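CAS6A (PDB 4C97) is a Cas6-family protein that probably cuts CRISPR precursor RNA as an endoribonuclease in antiviral defence. Local coordinates at residues 5-10 with 64-69; 129-134 with 185-190; 10-15 with 92-97. The protein carries 1 engineered substitution. One frame throughout, in Å; residues are numbered along the deposited sequence.

Contact 1. Residues 5-10 with 64-69; sequences MVLAAL and SLLVEG
Ala-8 and Leu-65 form an antiparallel hydrogen-bonded pair, Ala-8 N to Leu-65 O at 2.9 Å and Leu-65 N to Ala-8 O at 2.8 Å, with Ala-9 and Ser-64 as the adjoining non-hydrogen-bonded pair. Both bonds are nearly straight, 158° and 170° at the hydrogen, and Ser-64 CA adds a CA-H...O contact to Ala-8 O at 3.2 Å. Beyond Leu-65 the ladder stops, as the chain turns through Leu-66 and Val-67, the N-cap residue, into a helix. A water bridges the parting backbones: it lies 3.0 Å from Val-6 O, to which it probably donates, though other acceptors compete for its protons, and it accepts a weak bond from Glu-68 N. Val-6 holds CG1 between its backbone N and carbonyl carbon (chi1 65°), the crowded position, which brings this methyl 3.4 Å from Glu-68 CA. The Glu-68 chain, bent at its second torsion, crosses Val-6 at about a right angle; the very short approach of its OE1 to that methyl is doubtful in detail. This oxygen has its polar partner in the hydroxyl of Ser-4. Leu-7 sets its CB 3.6 Å from Leu-65 O, while its CD1 reaches Leu-66 CD2 only at 4.4 Å, a loose apolar meeting. Ser-64 OG lies beside Ala-9 CB but is hydrogen-bonded to Tyr-224 O. Ala-8 and Leu-65 lie on one face of the sheet, Ala-9 and Ser-64 on the other. Tyr-71 and Leu-74 of helix 68-79 pack on the Ala-8 and Leu-65 face, and Tyr-224 of helix 209-225 packs against Ala-9 and Leu-66 on the other. Strand 6-15 also bonds to strand 91-109, so the pair is central to the N-terminal ferredoxin-like sheet.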
loop_
_atom_site.group_PDB
_atom_site.type_symbol
_atom_site.label_atom_id
_atom_site.label_comp_id
_atom_site.label_asym_id
_atom_site.label_seq_id
_atom_site.Cartn_x
_atom_site.Cartn_y
_atom_site.Cartn_z
ATOM N N MET A 5 1.916 12.969 -13.159
ATOM C CA MET A 5 1.730 11.571 -12.822
ATOM C C MET A 5 2.333 11.183 -11.480
ATOM O O MET A 5 2.900 10.116 -11.330
ATOM C CB MET A 5 2.271 10.757 -13.961
ATOM C CG MET A 5 1.437 9.562 -14.210
ATOM S SD MET A 5 1.920 8.686 -15.690
ATOM C CE MET A 5 1.892 9.996 -16.851
ATOM N N VAL A 6 2.142 12.044 -10.491
ATOM C CA VAL A 6 2.676 11.844 -9.150
ATOM C C VAL A 6 1.897 10.810 -8.355
ATOM O O VAL A 6 0.679 10.683 -8.474
ATOM C CB VAL A 6 2.641 13.177 -8.353
ATOM C CG1 VAL A 6 1.231 13.636 -8.136
ATOM C CG2 VAL A 6 3.317 13.061 -7.037
ATOM N N LEU A 7 2.622 10.054 -7.544
ATOM C CA LEU A 7 1.973 9.374 -6.443
ATOM C C LEU A 7 2.859 9.529 -5.235
ATOM O O LEU A 7 4.068 9.779 -5.365
ATOM C CB LEU A 7 1.625 7.923 -6.779
ATOM C CG LEU A 7 2.731 6.905 -6.981
ATOM C CD1 LEU A 7 2.091 5.531 -7.137
ATOM C CD2 LEU A 7 3.614 7.195 -8.172
ATOM N N ALA A 8 2.252 9.455 -4.053
ATOM C CA ALA A 8 2.976 9.817 -2.847
ATOM C C ALA A 8 2.465 9.079 -1.624
ATOM O O ALA A 8 1.300 8.685 -1.566
ATOM C CB ALA A 8 2.859 11.305 -2.619
ATOM N N ALA A 9 3.369 8.874 -0.672
ATOM C CA ALA A 9 3.025 8.362 0.650
ATOM C C ALA A 9 3.681 9.294 1.632
ATOM O O ALA A 9 4.915 9.378 1.723
ATOM C CB ALA A 9 3.543 6.941 0.832
ATOM N N LEU A 10 2.837 10.029 2.355
ATOM C CA LEU A 10 3.316 10.928 3.376
ATOM C C LEU A 10 3.148 10.305 4.747
ATOM O O LEU A 10 2.091 9.726 5.057
ATOM C CB LEU A 10 2.538 12.233 3.316
ATOM C CG LEU A 10 2.921 13.192 2.190
ATOM C CD1 LEU A 10 2.600 12.630 0.827
ATOM C CD2 LEU A 10 2.184 14.515 2.398
ATOM N N SER A 64 -1.350 7.513 1.640
ATOM C CA SER A 64 -0.958 7.345 0.247
ATOM C C SER A 64 -1.980 7.956 -0.643
ATOM O O SER A 64 -3.171 7.688 -0.504
ATOM C CB SER A 64 -0.881 5.876 -0.188
ATOM O OG SER A 64 0.059 5.154 0.547
ATOM N N LEU A 65 -1.470 8.710 -1.606
ATOM C CA LEU A 65 -2.267 9.456 -2.564
ATOM C C LEU A 65 -1.829 9.021 -3.943
ATOM O O LEU A 65 -0.653 9.177 -4.316
ATOM C CB LEU A 65 -2.060 10.952 -2.368
ATOM C CG LEU A 65 -2.280 11.415 -0.922
ATOM C CD1 LEU A 65 -1.849 12.862 -0.719
ATOM C CD2 LEU A 65 -3.757 11.214 -0.532
ATOM N N LEU A 66 -2.774 8.447 -4.684
ATOM C CA LEU A 66 -2.457 7.722 -5.922
ATOM C C LEU A 66 -2.757 8.495 -7.204
ATOM O O LEU A 66 -2.467 8.020 -8.314
ATOM C CB LEU A 66 -3.192 6.369 -5.943
ATOM C CG LEU A 66 -2.942 5.499 -4.717
ATOM C CD1 LEU A 66 -3.729 4.215 -4.859
ATOM C CD2 LEU A 66 -1.459 5.196 -4.490
ATOM N N VAL A 67 -3.307 9.704 -7.070
ATOM C CA VAL A 67 -3.596 10.536 -8.233
ATOM C C VAL A 67 -3.197 11.971 -7.892
ATOM O O VAL A 67 -3.284 12.372 -6.735
ATOM C CB VAL A 67 -5.083 10.470 -8.657
ATOM C CG1 VAL A 67 -5.467 9.040 -9.036
ATOM C CG2 VAL A 67 -5.980 10.960 -7.547
ATOM N N GLU A 68 -2.717 12.696 -8.899
ATOM C CA GLU A 68 -2.135 14.039 -8.717
ATOM C C GLU A 68 -3.059 15.029 -8.071
ATOM O O GLU A 68 -2.642 15.770 -7.197
ATOM C CB GLU A 68 -1.669 14.627 -10.061
ATOM C CG GLU A 68 -1.689 16.191 -10.156
ATOM C CD GLU A 68 -0.512 16.878 -9.441
ATOM O OE1 GLU A 68 0.550 16.240 -9.270
ATOM O OE2 GLU A 68 -0.644 18.063 -9.062
ATOM N N GLY A 69 -4.289 15.110 -8.554
ATOM C CA GLY A 69 -5.215 16.102 -8.040
ATOM C C GLY A 69 -5.380 15.985 -6.540
ATOM O O GLY A 69 -5.388 16.989 -5.797
HETATM O O HOH W 1 -1.151 11.042 -10.821
#

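Contact 2. Residues 129-134 with 185-190; sequences PTFFRR and LPARTE
Phe-131 carries its ring between the backbone N and carbonyl carbon (chi1 59°), and a second torsion of 90° turns the ring across that direction; together they present CE2 to Ala-187 and CZ to Glu-190. CE2 comes 4.0 Å from Ala-187 CB, and CZ is 4.2 Å from Glu-190 CG. A chi1 of -55° sets Glu-190 CG against the ring; the two further bends of about the same size turn the carboxylate back to Thr-189. Glu-190 OE2 accepts from Thr-189 OG1 at 2.7 Å through its anti lone pair, the one away from the other carboxylate oxygen. A type I turn from Ala-187 to Glu-190, closed by Glu-190 N to Ala-187 O at 2.9 Å, places both ring partners on the Phe-131 side. The second patch is separate. Pro-129 CG lies 4.2 Å from Leu-185 CB, and Pro-129 CB is 4.1 Å from Leu-185 O; the two side chains cross obliquely, and both also rest on Val-197. The modest 176 Å² is buried by van der Waals contact, without a hydrogen bond between the segments. Outside them, Tyr-235 meets the Phe-131 ring edge to face, touches Ala-187, and shares a hydrogen bond with Thr-189 OG1, which ties the turn to the ring of Phe-131. A sulfate ion, probably from the crystallisation liquor, lies about 5 Å from the Glu-190 side chain. The backbone of Pro-129 is bonded to Gly-236 and that of Phe-131 to Ala-229. Strand 129-134 and the turn therefore converge on the segment holding Ala-229, Tyr-235 and Gly-236, consistent with the glycine-rich loop that is characteristic of RAMP proteins such as Cas6, which lies before the last strand (238-241).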
loop_
_atom_site.group_PDB
_atom_site.type_symbol
_atom_site.label_atom_id
_atom_site.label_comp_id
_atom_site.label_asym_id
_atom_site.label_seq_id
_atom_site.Cartn_x
_atom_site.Cartn_y
_atom_site.Cartn_z
ATOM N N PRO A 129 -1.514 -6.906 8.257
ATOM C CA PRO A 129 -2.263 -8.087 7.801
ATOM C C PRO A 129 -2.915 -7.870 6.438
ATOM O O PRO A 129 -3.551 -6.845 6.206
ATOM C CB PRO A 129 -3.303 -8.284 8.914
ATOM C CG PRO A 129 -2.637 -7.698 10.132
ATOM C CD PRO A 129 -1.927 -6.475 9.605
ATOM N N THR A 130 -2.723 -8.832 5.546
ATOM C CA THR A 130 -3.127 -8.722 4.154
ATOM C C THR A 130 -4.122 -9.817 3.817
ATOM O O THR A 130 -3.896 -10.998 4.127
ATOM C CB THR A 130 -1.885 -8.815 3.247
ATOM O OG1 THR A 130 -0.953 -7.763 3.571
ATOM C CG2 THR A 130 -2.263 -8.718 1.796
ATOM N N PHE A 131 -5.240 -9.439 3.204
ATOM C CA PHE A 131 -6.281 -10.389 2.852
ATOM C C PHE A 131 -7.073 -9.925 1.635
ATOM O O PHE A 131 -6.916 -8.782 1.155
ATOM C CB PHE A 131 -7.196 -10.690 4.062
ATOM C CG PHE A 131 -7.880 -9.470 4.638
ATOM C CD1 PHE A 131 -9.117 -9.073 4.162
ATOM C CD2 PHE A 131 -7.298 -8.739 5.666
ATOM C CE1 PHE A 131 -9.762 -7.962 4.696
ATOM C CE2 PHE A 131 -7.946 -7.620 6.189
ATOM C CZ PHE A 131 -9.161 -7.245 5.696
ATOM N N PHE A 132 -7.914 -10.827 1.137
ATOM C CA PHE A 132 -8.644 -10.644 -0.119
ATOM C C PHE A 132 -10.070 -11.063 0.072
ATOM O O PHE A 132 -10.379 -11.878 0.921
ATOM C CB PHE A 132 -7.987 -11.502 -1.231
ATOM C CG PHE A 132 -6.540 -11.235 -1.362
ATOM C CD1 PHE A 132 -6.090 -10.206 -2.171
ATOM C CD2 PHE A 132 -5.621 -11.930 -0.586
ATOM C CE1 PHE A 132 -4.759 -9.913 -2.238
ATOM C CE2 PHE A 132 -4.305 -11.650 -0.651
ATOM C CZ PHE A 132 -3.855 -10.618 -1.477
ATOM N N ARG A 133 -10.970 -10.458 -0.690
ATOM C CA ARG A 133 -12.367 -10.840 -0.602
ATOM C C ARG A 133 -12.621 -11.929 -1.628
ATOM O O ARG A 133 -12.330 -11.753 -2.797
ATOM C CB ARG A 133 -13.283 -9.645 -0.851
ATOM C CG ARG A 133 -14.761 -9.963 -0.614
ATOM C CD ARG A 133 -15.620 -8.704 -0.663
ATOM N NE ARG A 133 -17.050 -8.979 -0.496
ATOM C CZ ARG A 133 -17.620 -9.375 0.641
ATOM N NH1 ARG A 133 -16.884 -9.578 1.730
ATOM N NH2 ARG A 133 -18.933 -9.583 0.683
ATOM N N ARG A 134 -13.141 -13.063 -1.180
ATOM C CA ARG A 134 -13.538 -14.114 -2.097
ATOM C C ARG A 134 -14.858 -14.687 -1.619
ATOM O O ARG A 134 -14.969 -15.164 -0.492
ATOM C CB ARG A 134 -12.446 -15.191 -2.197
ATOM C CG ARG A 134 -12.286 -16.075 -0.947
ATOM C CD ARG A 134 -11.567 -17.377 -1.220
ATOM N NE ARG A 134 -10.540 -17.233 -2.244
ATOM C CZ ARG A 134 -9.899 -18.257 -2.795
ATOM N NH1 ARG A 134 -10.201 -19.505 -2.442
ATOM N NH2 ARG A 134 -8.977 -18.027 -3.715
ATOM N N LEU A 185 -2.556 -12.888 11.190
ATOM C CA LEU A 185 -2.905 -12.183 12.411
ATOM C C LEU A 185 -4.336 -11.678 12.275
ATOM O O LEU A 185 -4.805 -11.411 11.169
ATOM C CB LEU A 185 -1.970 -10.983 12.649
ATOM C CG LEU A 185 -0.477 -11.241 12.879
ATOM C CD1 LEU A 185 0.271 -9.915 13.005
ATOM C CD2 LEU A 185 -0.231 -12.117 14.111
ATOM N N PRO A 186 -5.047 -11.556 13.405
ATOM C CA PRO A 186 -6.433 -11.097 13.286
ATOM C C PRO A 186 -6.561 -9.672 12.801
ATOM O O PRO A 186 -5.752 -8.807 13.132
ATOM C CB PRO A 186 -6.952 -11.172 14.727
ATOM C CG PRO A 186 -6.121 -12.202 15.389
ATOM C CD PRO A 186 -4.739 -12.015 14.771
ATOM N N ALA A 187 -7.579 -9.439 11.992
ATOM C CA ALA A 187 -7.940 -8.102 11.553
ATOM C C ALA A 187 -9.064 -7.651 12.458
ATOM O O ALA A 187 -10.216 -8.014 12.256
ATOM C CB ALA A 187 -8.386 -8.134 10.117
ATOM N N ARG A 188 -8.714 -6.873 13.473
ATOM C CA ARG A 188 -9.605 -6.674 14.608
ATOM C C ARG A 188 -10.826 -5.815 14.277
ATOM O O ARG A 188 -11.809 -5.843 15.017
ATOM C CB ARG A 188 -8.834 -6.109 15.812
ATOM C CG ARG A 188 -7.816 -7.066 16.470
ATOM C CD ARG A 188 -8.455 -8.233 17.252
ATOM N NE ARG A 188 -7.484 -8.944 18.097
ATOM C CZ ARG A 188 -7.555 -10.235 18.426
ATOM N NH1 ARG A 188 -8.543 -10.997 17.978
ATOM N NH2 ARG A 188 -6.626 -10.779 19.204
ATOM N N THR A 189 -10.787 -5.065 13.173
ATOM C CA THR A 189 -11.953 -4.291 12.751
ATOM C C THR A 189 -12.963 -5.150 11.999
ATOM O O THR A 189 -14.067 -4.716 11.725
ATOM C CB THR A 189 -11.549 -3.130 11.815
ATOM O OG1 THR A 189 -10.909 -3.671 10.666
ATOM C CG2 THR A 189 -10.590 -2.184 12.514
ATOM N N GLU A 190 -12.574 -6.376 11.671
ATOM C CA GLU A 190 -13.380 -7.228 10.813
ATOM C C GLU A 190 -13.939 -8.406 11.570
ATOM O O GLU A 190 -13.507 -8.715 12.687
ATOM C CB GLU A 190 -12.534 -7.734 9.635
ATOM C CG GLU A 190 -11.889 -6.617 8.863
ATOM C CD GLU A 190 -12.897 -5.583 8.399
ATOM O OE1 GLU A 190 -13.879 -5.985 7.743
ATOM O OE2 GLU A 190 -12.720 -4.394 8.740
#

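Contact 3. Residues 10-15 with 92-97; sequences LVLVLE and FRVRAV
Leu-14 lies over one face of the Phe-92 ring, its CD1 4.2 Å from the ring centroid and only 14° off the ring normal, a CH-pi contact. Its other branch, CD2, meets Val-94 CG2 at 4.1 Å. Farther along the same face Leu-12 loosely brings CG to Val-94 CG1 and CD1 to Val-97 CG1, and Leu-10 CD2 touches Val-97 CG1 at 4.0 Å. The strands are antiparallel: Glu-15 N bonds to Arg-93 O at 2.9 Å and Arg-93 N to Glu-15 O at 2.8 Å. Then the register slips. Val-13 O accepts from Arg-95 N, whereas Val-13 N donates to Ala-96 O, so two residues face one: a classic beta bulge. The helical psi of Arg-95 (-39°) at the first bulge position turns its side chain to the side of Val-13 and Glu-15. With CG opposite the backbone N, the Arg-95 chain runs extended, then bends at the third torsion and brings NH2 2.8 Å from Glu-15 OE1. This salt bridge meets the guanidinium edge, though its hydrogen bond is weak, bent to 140°. Arg-93 brings its CD within 3.4 Å of Glu-15 OE2, but its NH1 bonds to Gly-83 O. One face is thus apolar; the other is mixed, with Val-13 against Ala-96 and the charges gathered toward Glu-15. Flanking arginines would probably favour an ionised Glu-15, while Ala-96 N is buried without a partner in the model.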
loop_
_atom_site.group_PDB
_atom_site.type_symbol
_atom_site.label_atom_id
_atom_site.label_comp_id
_atom_site.label_asym_id
_atom_site.label_seq_id
_atom_site.Cartn_x
_atom_site.Cartn_y
_atom_site.Cartn_z
ATOM N N LEU A 10 2.837 10.029 2.355
ATOM C CA LEU A 10 3.316 10.928 3.376
ATOM C C LEU A 10 3.148 10.305 4.747
ATOM O O LEU A 10 2.091 9.726 5.057
ATOM C CB LEU A 10 2.538 12.233 3.316
ATOM C CG LEU A 10 2.921 13.192 2.190
ATOM C CD1 LEU A 10 2.600 12.630 0.827
ATOM C CD2 LEU A 10 2.184 14.515 2.398
ATOM N N VAL A 11 4.182 10.442 5.567
ATOM C CA VAL A 11 4.181 9.888 6.913
ATOM C C VAL A 11 3.986 10.973 7.965
ATOM O O VAL A 11 4.688 11.988 7.959
ATOM C CB VAL A 11 5.471 9.122 7.211
ATOM C CG1 VAL A 11 5.551 8.739 8.689
ATOM C CG2 VAL A 11 5.552 7.835 6.348
ATOM N N LEU A 12 3.027 10.753 8.859
ATOM C CA LEU A 12 2.816 11.634 10.013
ATOM C C LEU A 12 3.499 11.008 11.213
ATOM O O LEU A 12 3.065 9.946 11.711
ATOM C CB LEU A 12 1.322 11.799 10.330
ATOM C CG LEU A 12 0.471 12.676 9.414
ATOM C CD1 LEU A 12 0.686 12.368 7.944
ATOM C CD2 LEU A 12 -1.004 12.525 9.781
ATOM N N VAL A 13 4.558 11.676 11.667
ATOM C CA VAL A 13 5.303 11.257 12.840
ATOM C C VAL A 13 4.531 11.770 14.047
ATOM O O VAL A 13 4.241 12.957 14.143
ATOM C CB VAL A 13 6.739 11.806 12.836
ATOM C CG1 VAL A 13 7.480 11.408 14.104
ATOM C CG2 VAL A 13 7.480 11.316 11.615
ATOM N N LEU A 14 4.187 10.866 14.959
ATOM C CA LEU A 14 3.203 11.180 15.993
ATOM C C LEU A 14 3.808 11.170 17.379
ATOM O O LEU A 14 4.580 10.282 17.717
ATOM C CB LEU A 14 2.061 10.154 15.946
ATOM C CG LEU A 14 1.326 10.043 14.613
ATOM C CD1 LEU A 14 0.379 8.839 14.650
ATOM C CD2 LEU A 14 0.589 11.323 14.245
ATOM N N GLU A 15 3.433 12.151 18.195
ATOM C CA GLU A 15 3.753 12.086 19.610
ATOM C C GLU A 15 2.464 11.972 20.406
ATOM O O GLU A 15 1.486 12.677 20.152
ATOM C CB GLU A 15 4.629 13.263 20.063
ATOM C CG GLU A 15 4.374 14.561 19.341
ATOM C CD GLU A 15 5.193 15.724 19.901
ATOM O OE1 GLU A 15 5.839 15.548 20.956
ATOM O OE2 GLU A 15 5.190 16.814 19.283
ATOM N N PHE A 92 -3.080 12.512 19.087
ATOM C CA PHE A 92 -1.639 12.637 18.892
ATOM C C PHE A 92 -1.336 14.038 18.441
ATOM O O PHE A 92 -2.146 14.676 17.785
ATOM C CB PHE A 92 -1.136 11.684 17.799
ATOM C CG PHE A 92 -1.346 10.229 18.111
ATOM C CD1 PHE A 92 -0.405 9.519 18.841
ATOM C CD2 PHE A 92 -2.480 9.578 17.673
ATOM C CE1 PHE A 92 -0.596 8.178 19.129
ATOM C CE2 PHE A 92 -2.678 8.234 17.956
ATOM C CZ PHE A 92 -1.736 7.539 18.688
ATOM N N ARG A 93 -0.142 14.504 18.763
ATOM C CA ARG A 93 0.373 15.701 18.149
ATOM C C ARG A 93 1.233 15.296 16.946
ATOM O O ARG A 93 2.024 14.356 17.017
ATOM C CB ARG A 93 1.179 16.495 19.171
ATOM C CG ARG A 93 1.805 17.742 18.624
ATOM C CD ARG A 93 2.363 18.601 19.739
ATOM N NE ARG A 93 1.415 18.725 20.846
ATOM C CZ ARG A 93 0.388 19.573 20.873
ATOM N NH1 ARG A 93 0.169 20.396 19.856
ATOM N NH2 ARG A 93 -0.422 19.601 21.925
ATOM N N VAL A 94 1.044 15.982 15.829
ATOM C CA VAL A 94 1.795 15.677 14.629
ATOM C C VAL A 94 3.109 16.438 14.673
ATOM O O VAL A 94 3.135 17.662 14.542
ATOM C CB VAL A 94 1.002 16.043 13.363
ATOM C CG1 VAL A 94 1.829 15.801 12.111
ATOM C CG2 VAL A 94 -0.292 15.239 13.295
ATOM N N ARG A 95 4.202 15.707 14.859
ATOM C CA ARG A 95 5.510 16.333 14.988
ATOM C C ARG A 95 6.075 16.732 13.648
ATOM O O ARG A 95 6.709 17.784 13.518
ATOM C CB ARG A 95 6.490 15.390 15.657
ATOM C CG ARG A 95 7.912 15.915 15.670
ATOM C CD ARG A 95 8.784 14.996 16.474
ATOM N NE ARG A 95 8.308 14.934 17.852
ATOM C CZ ARG A 95 8.310 13.841 18.607
ATOM N NH1 ARG A 95 8.774 12.689 18.130
ATOM N NH2 ARG A 95 7.846 13.905 19.848
ATOM N N ALA A 96 5.870 15.877 12.657
ATOM C CA ALA A 96 6.395 16.124 11.330
ATOM C C ALA A 96 5.548 15.410 10.303
ATOM O O ALA A 96 4.964 14.365 10.579
ATOM C CB ALA A 96 7.854 15.659 11.241
ATOM N N VAL A 97 5.482 15.994 9.115
ATOM C CA VAL A 97 4.882 15.352 7.968
ATOM C C VAL A 97 5.989 15.159 6.948
ATOM O O VAL A 97 6.556 16.129 6.447
ATOM C CB VAL A 97 3.750 16.210 7.392
ATOM C CG1 VAL A 97 3.148 15.554 6.171
ATOM C CG2 VAL A 97 2.685 16.431 8.455
#

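Overall arrangement
From the N terminus, strand 6-15 enters both contact 1 and contact 3, which share Leu-10. Contact 1 closes the loop from 5-10 to 64-69, spanning helix 22-36 and the hairpin of strands 48-55 and 58-65; contact 3 closes a longer one, from 10-15 to 92-97, which also takes in helix 68-79. Their segments alternate along the chain, so the loops cross. They place strand 6-15 between strands 58-65 and 91-109 of one sheet. Contact 2 follows in series, closing the chain from 129-134 to 185-190 at the end of strand 176-186, around strand 137-139 and helices 144-158 and 165-174; its nearest atoms lie about 13 Å from contact 1 and about 14 Å from contact 3.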